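Long-range contacts in D-aminopeptidase (Burkholderia sp. LK4, PDB 5TZB), which probably hydrolyses amides and peptides with an N-terminal beta-amino acid, as a beta-aminopeptidase of the Ntn hydrolase type in peptidase family S58: residues C[212-217]-C[262-267]; C[61-66]-C[152-157]; C[135-140]-C[313-318]; C[28-33]-C[229-234]; C[125-130]-C[141-146]. All coordinates share one frame; numbering follows the deposited sequence. Where two conformers were deposited one is given.

Contact 1: C[212-217]-C[262-267]; sequences WTVGAL and VTIATD
W212 meets D267 at the mouth of a strand pair. Carboxylate oxygen D267 OD1 lies at the edge of the indole and 3.4 Å from W212 CB, with the ring and carboxylate planes 83° apart. At T213 the same oxygen accepts the backbone N-H, T213 N to D267 OD1 2.7 Å, from its syn side. A chi1 of 59° turns the carboxylate back to this amide. A water joins T213 OG1 to D267 OD2. T213 O takes the hydroxyl of T266, T266 OG1 to T213 O 2.7 Å, from above the carbonyl plane, and a weak bond from D267 N.

From V214 on, strands 213-220 and 260-266 run antiparallel in a larger mixed sheet, where 298-305 lies parallel to 260-266. V214 and T266 form a non-hydrogen-bonded pair. V214 CG1 touches I264 CG2 at 3.9 Å on the face covered by helices 331-355 and 272-289, as expected for the layered core of an Ntn-type hydrolase.

G215 N to A265 O and A265 N to G215 O are both 2.7 Å. A216 and I264 are again a non-hydrogen-bonded pair. L217 closes the ladder with T263, L217 N to T263 O 2.8 Å. T263 OG1 is hydrogen-bonded to Y113 OH.

Contact 2: C[61-66]-C[152-157]; sequences ASIRTG and LLNDIW
The start of strand 63-71 passes the irregular loop 152-157, with the CA atoms of R64 and N154 4.5 Å apart and a backbone bond from D155 N to S62 O of 3.0 Å. That bond runs nearly in line with the S62 carbonyl, while its angle at the hydrogen is a bent 142°. D155 itself is the centre of an inverse gamma turn.

N154 carries most of the side-chain contact. Its CG is anti to the backbone N (chi1 180°), which sends the amide across to the strand. OD1 accepts the backbone N-H of R64, with R64 N to N154 OD1 2.7 Å and the donor tilted from the amide plane. A side-chain carbonyl, not a backbone one, thus accepts the R64 N-H.

The loop lies beside strand 63-71, which pairs with the outermost strand 48-56 in a mixed five-stranded sheet, and I63 and T65 both bond to strand 48-56. The amide nitrogen N154 ND2 sits 3.5 Å from T65 CB and bonds to D150 OD1. T65 OG1 binds the other oxygen of D150 and N115 ND2, so D150 ties both side chains together.

R64 CG packs at 3.4 Å against L153 O, a carbonyl also held by S361 OG. D155 OD2 lies 3.6 Å from A61 CA and is hydrogen-bonded to H160 NE2.

Contact 3: C[135-140]-C[313-318]; sequences AGRVYW and AANYGS
A314 touches Y139 with its methyl group, A314 CB to Y139 CB 4.4 Å. N315 follows with a side chain that extends back to the other loop. Its CG is anti to the backbone N (chi1 -172°), which carries OD1 to the amide of V138. V138 N to N315 OD1 is 3.0 Å, with the donor tilted 30° from the plane of the side-chain amide. The R137 and N315 side chains cross at about a right angle, and the R137 guanidinium goes on to a salt bridge with D79.

N315 opens a type II beta turn that ends at S318. Y316, its second residue, gives its N-H to V138 O, Y316 N to V138 O 2.8 Å, in the carbonyl plane. The Y316 ring then stacks offset on the six-membered ring of W140. Their centroids are 4.3 Å apart and their planes 14° from parallel. W140 CH2 sits over the centre of the tyrosine ring, 3.6 Å from Y316 CE2.

The two loops are thus joined by one backbone bond and one from a backbone N-H to the N315 side chain. N92 of the third subunit accepts from W140 NE1 through OD1 and bonds to Y316 OH through ND2, which probably fixes the rotation of the stacked rings.

Contact 4: C[28-33]-C[229-234]; sequences IRIGLG and RVAGYP
I30 has two successive torsions near -60° (chi1 -57°, chi2 -65°), and this bend carries its CD1 to the backbone of A231. I30 CD1 lies 3.6 Å from A231 N and 3.8 Å from A231 CB. I28 uses its other branch. With CG1 beside the backbone N (chi1 -55°), I28 CG2 stands anti to that N and meets V230 CG1 at 4.0 Å. The two side chains cross at about a right angle.

I30 CD1 also reaches V230 CG1, at 4.4 Å. The valine methyl thus has both isoleucines as neighbours. A231 CB points at the loop and comes to 4.0 Å from R29 O. No hydrogen bond joins the two segments; the contact is apolar packing.

Around it, I28 and V230 rest on L374 of helix 371-380, and V230 also touches V350 of helix 331-355. Y233 packs against its counterpart Y233 in the fourth subunit.

V230 to Y233 form a type I' beta turn closed by bonds in both directions between V230 and Y233, the pattern of a two-residue beta hairpin turn. A231 and G232 hold its central places, where phi is positive.

Contact 5: C[125-130]-C[141-146]; sequences ALVANE and CMPVVM
L126 and V127 of helix 119-129 pack on P143, just ahead of strand 144-148. The helix and strand belong to a beta-alpha-beta unit that begins with strand 111-115. L126 has its CG beside the backbone N (chi1 -73°) and an extended second torsion, which directs L126 CD1 to V145 CG2 at 4.0 Å. L126 CB meets P143 CG at 3.7 Å. The leucine and the proline ring run past each other in opposite directions.

V127 approaches the proline at about a right angle. V127 CG2 comes to 3.7 Å from P143 CD. The ring of P143 is thus touched by a side chain from each of two successive helix residues. V127 CG2 is also 4.0 Å from C141 SG.

C141 holds its sulfur anti to its own backbone N (chi1 -175°), which points it to the end of the helix. Its backbone N bonds to H117 NE2 of the third subunit, and W157 of that subunit packs on it.

E130 extends beyond CG and lays its carboxylate against this thiol. E130 OE1 is hydrogen-bonded to the hydroxyl of Y139, and the same E130 OE1 lies 3.5 Å from C141 SG.

How the contacts relate
Contacts 3 and 5 are direct neighbours, with centres 16 Å apart. Segment 135-140 runs straight into 141-146, and the Y139 side chain of contact 3 reaches E130 of contact 5. Both also meet the third subunit. Contact 5 reaches contact 1 through M146 CE, 3.8 Å from T263 OG1, which links the five-stranded sheet to the sheet that holds strands 213-220 and 260-266. Contact 2 reaches the same five-stranded sheet as contact 5, but their nearest atoms are about 8 Å apart. Contact 4 lies across the chain's centre from contact 3, about 47 Å between centres. A bound calcium ion is about 14 Å from the T266 side chain of contact 1.

Contact 1: C[212-217]-C[262-267]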
# COMPACT_ATOMS: atom_id res chain seq x y z
N TRP C 212 9.49 14.64 23.83
CA TRP C 212 9.50 15.07 22.43
C TRP C 212 8.41 16.09 22.08
O TRP C 212 7.36 16.17 22.73
CB TRP C 212 9.38 13.86 21.51
CG TRP C 212 10.47 12.88 21.73
CD1 TRP C 212 11.81 13.11 21.62
CD2 TRP C 212 10.33 11.51 22.13
NE1 TRP C 212 12.52 11.97 21.91
CE2 TRP C 212 11.63 10.97 22.24
CE3 TRP C 212 9.23 10.69 22.40
CZ2 TRP C 212 11.86 9.65 22.59
CZ3 TRP C 212 9.45 9.37 22.76
CH2 TRP C 212 10.77 8.86 22.85
N THR C 213 8.68 16.87 21.04
CA THR C 213 7.73 17.84 20.51
C THR C 213 7.14 17.33 19.19
O THR C 213 7.86 16.76 18.37
CB THR C 213 8.39 19.19 20.28
OG1 THR C 213 8.88 19.69 21.54
CG2 THR C 213 7.40 20.20 19.67
N VAL C 214 5.84 17.51 19.02
CA VAL C 214 5.15 17.20 17.76
C VAL C 214 4.46 18.46 17.24
O VAL C 214 3.66 19.08 17.97
CB VAL C 214 4.11 16.07 17.92
CG1 VAL C 214 3.41 15.81 16.60
CG2 VAL C 214 4.75 14.81 18.42
N GLY C 215 4.79 18.87 16.02
CA GLY C 215 4.16 20.04 15.42
C GLY C 215 3.45 19.71 14.13
O GLY C 215 3.78 18.73 13.49
N ALA C 216 2.46 20.52 13.75
CA ALA C 216 1.76 20.33 12.48
C ALA C 216 1.56 21.65 11.76
O ALA C 216 1.31 22.69 12.39
CB ALA C 216 0.39 19.65 12.70
N LEU C 217 1.66 21.62 10.44
CA LEU C 217 1.32 22.78 9.62
C LEU C 217 0.34 22.33 8.54
O LEU C 217 0.65 21.43 7.74
CB LEU C 217 2.58 23.40 8.99
CG LEU C 217 2.39 24.70 8.18
CD1 LEU C 217 2.22 25.85 9.13
CD2 LEU C 217 3.56 24.94 7.25
N VAL C 262 -1.21 18.21 5.01
CA VAL C 262 -0.74 18.24 6.38
C VAL C 262 0.74 17.85 6.44
O VAL C 262 1.14 16.86 5.84
CB VAL C 262 -1.54 17.26 7.30
CG1 VAL C 262 -1.06 17.35 8.73
CG2 VAL C 262 -3.03 17.57 7.24
N THR C 263 1.55 18.65 7.14
CA THR C 263 2.89 18.20 7.49
C THR C 263 2.97 18.10 9.00
O THR C 263 2.61 19.04 9.70
CB THR C 263 4.02 19.14 6.98
OG1 THR C 263 4.01 19.18 5.55
CG2 THR C 263 5.38 18.61 7.43
N ILE C 264 3.38 16.93 9.48
CA ILE C 264 3.66 16.70 10.89
C ILE C 264 5.16 16.64 11.10
O ILE C 264 5.86 15.93 10.37
CB ILE C 264 3.03 15.38 11.36
CG1 ILE C 264 1.49 15.48 11.33
CG2 ILE C 264 3.52 15.01 12.77
CD1 ILE C 264 0.78 14.11 11.41
N ALA C 265 5.68 17.38 12.08
CA ALA C 265 7.11 17.27 12.40
C ALA C 265 7.31 16.86 13.86
O ALA C 265 6.51 17.22 14.75
CB ALA C 265 7.84 18.58 12.12
N THR C 266 8.39 16.14 14.12
CA THR C 266 8.72 15.79 15.50
C THR C 266 10.21 15.64 15.67
O THR C 266 10.91 15.23 14.73
CB THR C 266 8.05 14.48 15.96
OG1 THR C 266 8.34 14.26 17.34
CG2 THR C 266 8.55 13.28 15.16
N ASP C 267 10.71 15.94 16.87
CA ASP C 267 12.12 15.71 17.15
C ASP C 267 12.35 14.34 17.77
O ASP C 267 13.48 13.99 18.11
CB ASP C 267 12.70 16.79 18.08
CG ASP C 267 11.98 16.87 19.41
OD1 ASP C 267 10.90 16.26 19.57
OD2 ASP C 267 12.51 17.58 20.31
O HOH W 1 11.09 18.46 22.47

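Contact 2: C[61-66]-C[152-157]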
# COMPACT_ATOMS: atom_id res chain seq x y z
N ALA C 61 -9.01 37.73 -13.56
CA ALA C 61 -7.59 37.41 -13.59
C ALA C 61 -6.96 37.80 -12.26
O ALA C 61 -5.75 37.94 -12.15
CB ALA C 61 -6.90 38.13 -14.74
N SER C 62 -7.81 37.97 -11.24
CA SER C 62 -7.36 38.28 -9.89
C SER C 62 -6.49 37.16 -9.34
O SER C 62 -6.73 35.97 -9.60
CB SER C 62 -8.55 38.54 -8.95
OG SER C 62 -9.23 39.73 -9.32
N ILE C 63 -5.47 37.54 -8.59
CA ILE C 63 -4.54 36.59 -8.01
C ILE C 63 -4.78 36.49 -6.51
O ILE C 63 -4.68 37.49 -5.80
CB ILE C 63 -3.09 37.00 -8.28
CG1 ILE C 63 -2.87 37.21 -9.78
CG2 ILE C 63 -2.14 35.94 -7.75
CD1 ILE C 63 -1.50 37.78 -10.13
N ARG C 64 -5.14 35.30 -6.04
CA ARG C 64 -5.27 35.08 -4.60
C ARG C 64 -4.63 33.74 -4.30
O ARG C 64 -5.32 32.74 -4.13
CB ARG C 64 -6.74 35.08 -4.17
CG ARG C 64 -7.42 36.42 -4.41
CD ARG C 64 -6.85 37.54 -3.54
NE ARG C 64 -7.50 38.81 -3.83
CZ ARG C 64 -8.63 39.22 -3.27
NH1 ARG C 64 -9.23 38.45 -2.37
NH2 ARG C 64 -9.17 40.39 -3.59
N THR C 65 -3.31 33.72 -4.25
CA THR C 65 -2.58 32.47 -4.13
C THR C 65 -1.18 32.74 -3.59
O THR C 65 -0.88 33.83 -3.12
CB THR C 65 -2.49 31.74 -5.50
OG1 THR C 65 -2.00 30.41 -5.30
CG2 THR C 65 -1.57 32.48 -6.46
N GLY C 66 -0.32 31.73 -3.64
CA GLY C 66 1.04 31.88 -3.17
C GLY C 66 1.71 30.56 -2.88
O GLY C 66 1.29 29.50 -3.37
N LEU C 152 -11.75 29.10 -6.93
CA LEU C 152 -12.87 30.01 -6.77
C LEU C 152 -12.43 31.47 -6.61
O LEU C 152 -12.91 32.36 -7.33
CB LEU C 152 -13.73 29.59 -5.58
CG LEU C 152 -15.13 30.23 -5.53
CD1 LEU C 152 -15.99 29.80 -6.72
CD2 LEU C 152 -15.81 29.86 -4.22
N LEU C 153 -11.50 31.71 -5.69
CA LEU C 153 -11.03 33.05 -5.39
C LEU C 153 -9.81 33.45 -6.20
O LEU C 153 -9.52 34.63 -6.34
CB LEU C 153 -10.71 33.18 -3.89
CG LEU C 153 -11.88 33.01 -2.92
CD1 LEU C 153 -11.41 33.01 -1.47
CD2 LEU C 153 -12.88 34.15 -3.16
N ASN C 154 -9.10 32.46 -6.74
CA ASN C 154 -7.85 32.70 -7.47
C ASN C 154 -7.99 32.33 -8.95
O ASN C 154 -8.71 31.39 -9.29
CB ASN C 154 -6.70 31.89 -6.86
CG ASN C 154 -5.38 32.09 -7.59
OD1 ASN C 154 -4.92 33.22 -7.76
ND2 ASN C 154 -4.79 31.00 -8.05
N ASP C 155 -7.28 33.05 -9.80
CA ASP C 155 -7.18 32.73 -11.22
C ASP C 155 -6.22 31.55 -11.38
O ASP C 155 -5.06 31.71 -11.76
CB ASP C 155 -6.71 33.95 -12.01
CG ASP C 155 -6.54 33.68 -13.50
OD1 ASP C 155 -7.21 32.77 -14.03
OD2 ASP C 155 -5.74 34.39 -14.14
N ILE C 156 -6.71 30.35 -11.09
CA ILE C 156 -5.83 29.20 -10.97
C ILE C 156 -5.30 28.74 -12.32
O ILE C 156 -4.23 28.11 -12.39
CB ILE C 156 -6.52 28.02 -10.24
CG1 ILE C 156 -5.48 27.04 -9.70
CG2 ILE C 156 -7.57 27.33 -11.14
CD1 ILE C 156 -6.03 25.91 -8.84
N TRP C 157 -6.02 29.05 -13.40
CA TRP C 157 -5.57 28.72 -14.74
C TRP C 157 -4.50 29.69 -15.21
O TRP C 157 -3.76 29.41 -16.16
CB TRP C 157 -6.75 28.71 -15.72
CG TRP C 157 -7.61 27.50 -15.59
CD1 TRP C 157 -8.84 27.42 -15.00
CD2 TRP C 157 -7.30 26.17 -16.05
NE1 TRP C 157 -9.32 26.13 -15.07
CE2 TRP C 157 -8.39 25.34 -15.70
CE3 TRP C 157 -6.21 25.61 -16.72
CZ2 TRP C 157 -8.43 23.98 -16.01
CZ3 TRP C 157 -6.24 24.26 -17.02
CH2 TRP C 157 -7.35 23.46 -16.67

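Contact 3: C[135-140]-C[313-318]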
# COMPACT_ATOMS: atom_id res chain seq x y z
N ALA C 135 28.05 20.62 -5.52
CA ALA C 135 29.47 20.64 -5.84
C ALA C 135 29.92 19.35 -6.51
O ALA C 135 30.75 18.62 -5.98
CB ALA C 135 30.28 20.89 -4.58
N GLY C 136 29.34 19.05 -7.67
CA GLY C 136 29.74 17.87 -8.43
C GLY C 136 29.24 16.59 -7.79
O GLY C 136 29.63 15.49 -8.20
N ARG C 137 28.34 16.73 -6.82
CA ARG C 137 27.71 15.58 -6.17
C ARG C 137 26.69 15.00 -7.12
O ARG C 137 25.95 15.73 -7.78
CB ARG C 137 27.04 16.00 -4.85
CG ARG C 137 28.04 16.39 -3.79
CD ARG C 137 27.65 17.71 -3.15
NE ARG C 137 26.94 17.58 -1.88
CZ ARG C 137 26.23 18.57 -1.34
NH1 ARG C 137 25.63 18.39 -0.17
NH2 ARG C 137 26.10 19.72 -1.98
N VAL C 138 26.69 13.68 -7.25
CA VAL C 138 25.77 13.02 -8.17
C VAL C 138 24.48 12.63 -7.46
O VAL C 138 24.46 11.72 -6.63
CB VAL C 138 26.43 11.78 -8.81
CG1 VAL C 138 25.48 11.12 -9.80
CG2 VAL C 138 27.74 12.18 -9.48
N TYR C 139 23.41 13.36 -7.77
CA TYR C 139 22.09 13.00 -7.27
C TYR C 139 21.03 13.72 -8.08
O TYR C 139 21.32 14.71 -8.76
CB TYR C 139 21.94 13.31 -5.78
CG TYR C 139 21.77 14.78 -5.47
CD1 TYR C 139 20.52 15.30 -5.19
CD2 TYR C 139 22.86 15.64 -5.45
CE1 TYR C 139 20.36 16.65 -4.89
CE2 TYR C 139 22.71 16.98 -5.16
CZ TYR C 139 21.46 17.49 -4.88
OH TYR C 139 21.29 18.82 -4.59
N TRP C 140 19.81 13.22 -7.99
CA TRP C 140 18.68 13.85 -8.65
C TRP C 140 17.77 14.44 -7.58
O TRP C 140 17.35 13.75 -6.65
CB TRP C 140 17.95 12.85 -9.56
CG TRP C 140 17.85 11.45 -9.02
CD1 TRP C 140 16.77 10.87 -8.41
CD2 TRP C 140 18.88 10.45 -9.04
NE1 TRP C 140 17.06 9.57 -8.06
CE2 TRP C 140 18.35 9.29 -8.43
CE3 TRP C 140 20.20 10.42 -9.52
CZ2 TRP C 140 19.09 8.12 -8.29
CZ3 TRP C 140 20.93 9.26 -9.37
CH2 TRP C 140 20.38 8.12 -8.77
N ALA C 313 23.85 11.69 3.17
CA ALA C 313 23.34 12.40 2.02
C ALA C 313 23.59 11.58 0.77
O ALA C 313 24.62 10.91 0.67
CB ALA C 313 23.97 13.79 1.91
N ALA C 314 22.65 11.63 -0.17
CA ALA C 314 22.77 10.89 -1.41
C ALA C 314 23.84 11.52 -2.29
O ALA C 314 23.82 12.72 -2.55
CB ALA C 314 21.43 10.87 -2.15
N ASN C 315 24.79 10.69 -2.70
CA ASN C 315 25.89 11.09 -3.57
C ASN C 315 26.34 9.84 -4.30
O ASN C 315 27.27 9.16 -3.87
CB ASN C 315 27.03 11.72 -2.78
CG ASN C 315 28.11 12.31 -3.68
OD1 ASN C 315 27.96 12.37 -4.91
ND2 ASN C 315 29.22 12.73 -3.08
N TYR C 316 25.66 9.51 -5.39
CA TYR C 316 25.84 8.22 -6.04
C TYR C 316 27.22 8.05 -6.65
O TYR C 316 27.75 8.95 -7.30
CB TYR C 316 24.73 8.00 -7.07
CG TYR C 316 23.39 7.92 -6.38
CD1 TYR C 316 22.91 6.70 -5.92
CD2 TYR C 316 22.64 9.06 -6.11
CE1 TYR C 316 21.70 6.60 -5.26
CE2 TYR C 316 21.42 8.98 -5.44
CZ TYR C 316 20.96 7.74 -5.02
OH TYR C 316 19.76 7.64 -4.35
N GLY C 317 27.82 6.89 -6.39
CA GLY C 317 29.16 6.59 -6.83
C GLY C 317 30.17 6.76 -5.71
O GLY C 317 31.30 6.26 -5.79
N SER C 318 29.77 7.44 -4.64
CA SER C 318 30.68 7.69 -3.53
C SER C 318 30.24 7.02 -2.24
O SER C 318 29.35 7.50 -1.54
CB SER C 318 30.81 9.20 -3.32
OG SER C 318 31.61 9.49 -2.18

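Contact 4: C[28-33]-C[229-234]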
# COMPACT_ATOMS: atom_id res chain seq x y z
N ILE C 28 -10.42 28.60 24.04
CA ILE C 28 -10.82 27.33 23.45
C ILE C 28 -9.65 26.38 23.45
O ILE C 28 -8.67 26.60 22.73
CB ILE C 28 -11.32 27.49 22.00
CG1 ILE C 28 -12.45 28.51 21.93
CG2 ILE C 28 -11.77 26.14 21.45
CD1 ILE C 28 -12.74 28.98 20.53
N ARG C 29 -9.76 25.32 24.23
CA ARG C 29 -8.67 24.37 24.37
C ARG C 29 -9.00 23.09 23.62
O ARG C 29 -10.00 22.43 23.91
CB ARG C 29 -8.41 24.08 25.83
CG ARG C 29 -7.70 25.19 26.59
CD ARG C 29 -7.47 24.79 28.04
NE ARG C 29 -6.60 23.61 28.14
CZ ARG C 29 -7.03 22.35 28.26
NH1 ARG C 29 -8.33 22.08 28.30
NH2 ARG C 29 -6.14 21.36 28.33
N ILE C 30 -8.13 22.72 22.69
CA ILE C 30 -8.31 21.52 21.89
C ILE C 30 -7.52 20.35 22.47
O ILE C 30 -6.31 20.45 22.66
CB ILE C 30 -7.83 21.72 20.43
CG1 ILE C 30 -8.56 22.89 19.75
CG2 ILE C 30 -7.99 20.43 19.64
CD1 ILE C 30 -10.03 22.68 19.55
N GLY C 31 -8.22 19.26 22.77
CA GLY C 31 -7.57 18.09 23.32
C GLY C 31 -7.06 18.36 24.72
O GLY C 31 -7.44 19.35 25.36
N LEU C 32 -6.17 17.49 25.19
CA LEU C 32 -5.71 17.58 26.57
C LEU C 32 -4.22 17.90 26.74
O LEU C 32 -3.76 18.14 27.87
CB LEU C 32 -6.04 16.27 27.30
CG LEU C 32 -7.54 16.03 27.48
CD1 LEU C 32 -7.86 14.56 27.68
CD2 LEU C 32 -8.04 16.86 28.64
N GLY C 33 -3.47 17.92 25.65
CA GLY C 33 -2.02 18.07 25.70
C GLY C 33 -1.59 19.51 25.86
O GLY C 33 -2.42 20.43 25.84
N ARG C 229 -16.81 20.97 13.49
CA ARG C 229 -16.81 20.71 14.93
C ARG C 229 -15.55 21.29 15.57
O ARG C 229 -14.45 21.13 15.05
CB ARG C 229 -16.93 19.21 15.23
CG ARG C 229 -18.10 18.50 14.54
CD ARG C 229 -18.58 17.25 15.30
NE ARG C 229 -17.48 16.40 15.76
CZ ARG C 229 -17.61 15.14 16.18
NH1 ARG C 229 -18.79 14.54 16.18
NH2 ARG C 229 -16.54 14.47 16.59
N VAL C 230 -15.72 21.99 16.69
CA VAL C 230 -14.61 22.65 17.38
C VAL C 230 -14.51 22.14 18.81
O VAL C 230 -15.44 22.32 19.61
CB VAL C 230 -14.78 24.19 17.40
CG1 VAL C 230 -13.68 24.84 18.23
CG2 VAL C 230 -14.77 24.73 15.99
N ALA C 231 -13.37 21.52 19.13
CA ALA C 231 -13.17 20.81 20.40
C ALA C 231 -14.29 19.79 20.60
O ALA C 231 -14.74 19.56 21.72
CB ALA C 231 -13.12 21.78 21.57
N GLY C 232 -14.75 19.23 19.48
CA GLY C 232 -15.80 18.22 19.48
C GLY C 232 -17.22 18.73 19.35
O GLY C 232 -18.10 17.98 18.94
N TYR C 233 -17.45 20.01 19.68
CA TYR C 233 -18.82 20.56 19.72
C TYR C 233 -19.36 20.90 18.34
O TYR C 233 -18.65 21.48 17.52
CB TYR C 233 -18.85 21.80 20.62
CG TYR C 233 -18.68 21.45 22.09
CD1 TYR C 233 -19.78 21.34 22.93
CD2 TYR C 233 -17.42 21.21 22.62
CE1 TYR C 233 -19.63 21.02 24.27
CE2 TYR C 233 -17.26 20.88 23.96
CZ TYR C 233 -18.38 20.79 24.77
OH TYR C 233 -18.24 20.46 26.10
N PRO C 234 -20.63 20.54 18.08
CA PRO C 234 -21.22 20.62 16.73
C PRO C 234 -21.57 22.04 16.33
O PRO C 234 -22.72 22.37 16.05
CB PRO C 234 -22.47 19.76 16.86
CG PRO C 234 -22.88 19.92 18.27
CD PRO C 234 -21.60 20.03 19.07

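Contact 5: C[125-130]-C[141-146]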
# COMPACT_ATOMS: atom_id res chain seq x y z
N ALA C 125 11.51 24.98 -9.36
CA ALA C 125 12.19 26.11 -8.74
C ALA C 125 12.99 25.64 -7.54
O ALA C 125 14.08 26.14 -7.28
CB ALA C 125 11.19 27.18 -8.33
N LEU C 126 12.46 24.68 -6.79
CA LEU C 126 13.17 24.12 -5.65
C LEU C 126 14.38 23.30 -6.13
O LEU C 126 15.43 23.29 -5.48
CB LEU C 126 12.22 23.27 -4.80
CG LEU C 126 11.20 24.07 -3.97
CD1 LEU C 126 10.24 23.17 -3.25
CD2 LEU C 126 11.90 24.97 -2.96
N VAL C 127 14.26 22.65 -7.29
CA VAL C 127 15.40 21.96 -7.87
C VAL C 127 16.51 22.95 -8.23
O VAL C 127 17.68 22.77 -7.85
CB VAL C 127 15.03 21.18 -9.13
CG1 VAL C 127 16.29 20.66 -9.78
CG2 VAL C 127 14.08 20.04 -8.79
N ALA C 128 16.15 24.01 -8.95
CA ALA C 128 17.12 25.02 -9.36
C ALA C 128 17.82 25.62 -8.15
O ALA C 128 19.00 25.96 -8.22
CB ALA C 128 16.44 26.12 -10.17
N ASN C 129 17.11 25.72 -7.03
CA ASN C 129 17.67 26.31 -5.82
C ASN C 129 18.84 25.52 -5.23
O ASN C 129 19.64 26.05 -4.47
CB ASN C 129 16.58 26.49 -4.75
CG ASN C 129 17.07 27.30 -3.56
OD1 ASN C 129 17.52 28.44 -3.72
ND2 ASN C 129 16.96 26.74 -2.37
N GLU C 130 18.92 24.23 -5.55
CA GLU C 130 20.01 23.39 -5.06
C GLU C 130 21.17 23.30 -6.05
O GLU C 130 22.19 22.69 -5.76
CB GLU C 130 19.50 21.98 -4.73
CG GLU C 130 18.42 21.95 -3.67
CD GLU C 130 18.20 20.57 -3.06
OE1 GLU C 130 18.89 19.59 -3.45
OE2 GLU C 130 17.32 20.48 -2.18
N CYS C 141 17.52 15.74 -7.69
CA CYS C 141 16.75 16.46 -6.69
C CYS C 141 15.27 16.15 -6.83
O CYS C 141 14.73 16.25 -7.92
CB CYS C 141 17.00 17.96 -6.84
SG CYS C 141 16.21 18.97 -5.57
N MET C 142 14.62 15.76 -5.74
CA MET C 142 13.20 15.40 -5.77
C MET C 142 12.41 16.12 -4.67
O MET C 142 12.05 15.50 -3.65
CB MET C 142 13.04 13.88 -5.65
CG MET C 142 13.67 13.07 -6.82
SD MET C 142 13.51 11.29 -6.61
CE MET C 142 14.60 11.02 -5.20
N PRO C 143 12.13 17.42 -4.85
CA PRO C 143 11.41 18.22 -3.84
C PRO C 143 9.97 17.75 -3.57
O PRO C 143 9.29 17.24 -4.46
CB PRO C 143 11.42 19.63 -4.42
CG PRO C 143 12.53 19.63 -5.48
CD PRO C 143 12.53 18.23 -6.01
N VAL C 144 9.52 17.93 -2.33
CA VAL C 144 8.14 17.60 -1.98
C VAL C 144 7.28 18.84 -2.10
O VAL C 144 7.47 19.82 -1.38
CB VAL C 144 8.03 17.02 -0.55
CG1 VAL C 144 6.55 16.79 -0.17
CG2 VAL C 144 8.82 15.69 -0.43
N VAL C 145 6.32 18.81 -3.02
CA VAL C 145 5.40 19.92 -3.19
C VAL C 145 4.00 19.35 -3.12
O VAL C 145 3.72 18.32 -3.74
CB VAL C 145 5.62 20.67 -4.52
CG1 VAL C 145 4.66 21.86 -4.63
CG2 VAL C 145 7.05 21.17 -4.61
N MET C 146 3.15 19.98 -2.32
CA MET C 146 1.77 19.55 -2.17
C MET C 146 0.86 20.73 -2.45
O MET C 146 1.34 21.86 -2.56
CB MET C 146 1.54 18.97 -0.77
CG MET C 146 2.34 17.67 -0.55
SD MET C 146 2.16 16.98 1.10
CE MET C 146 3.23 18.09 2.02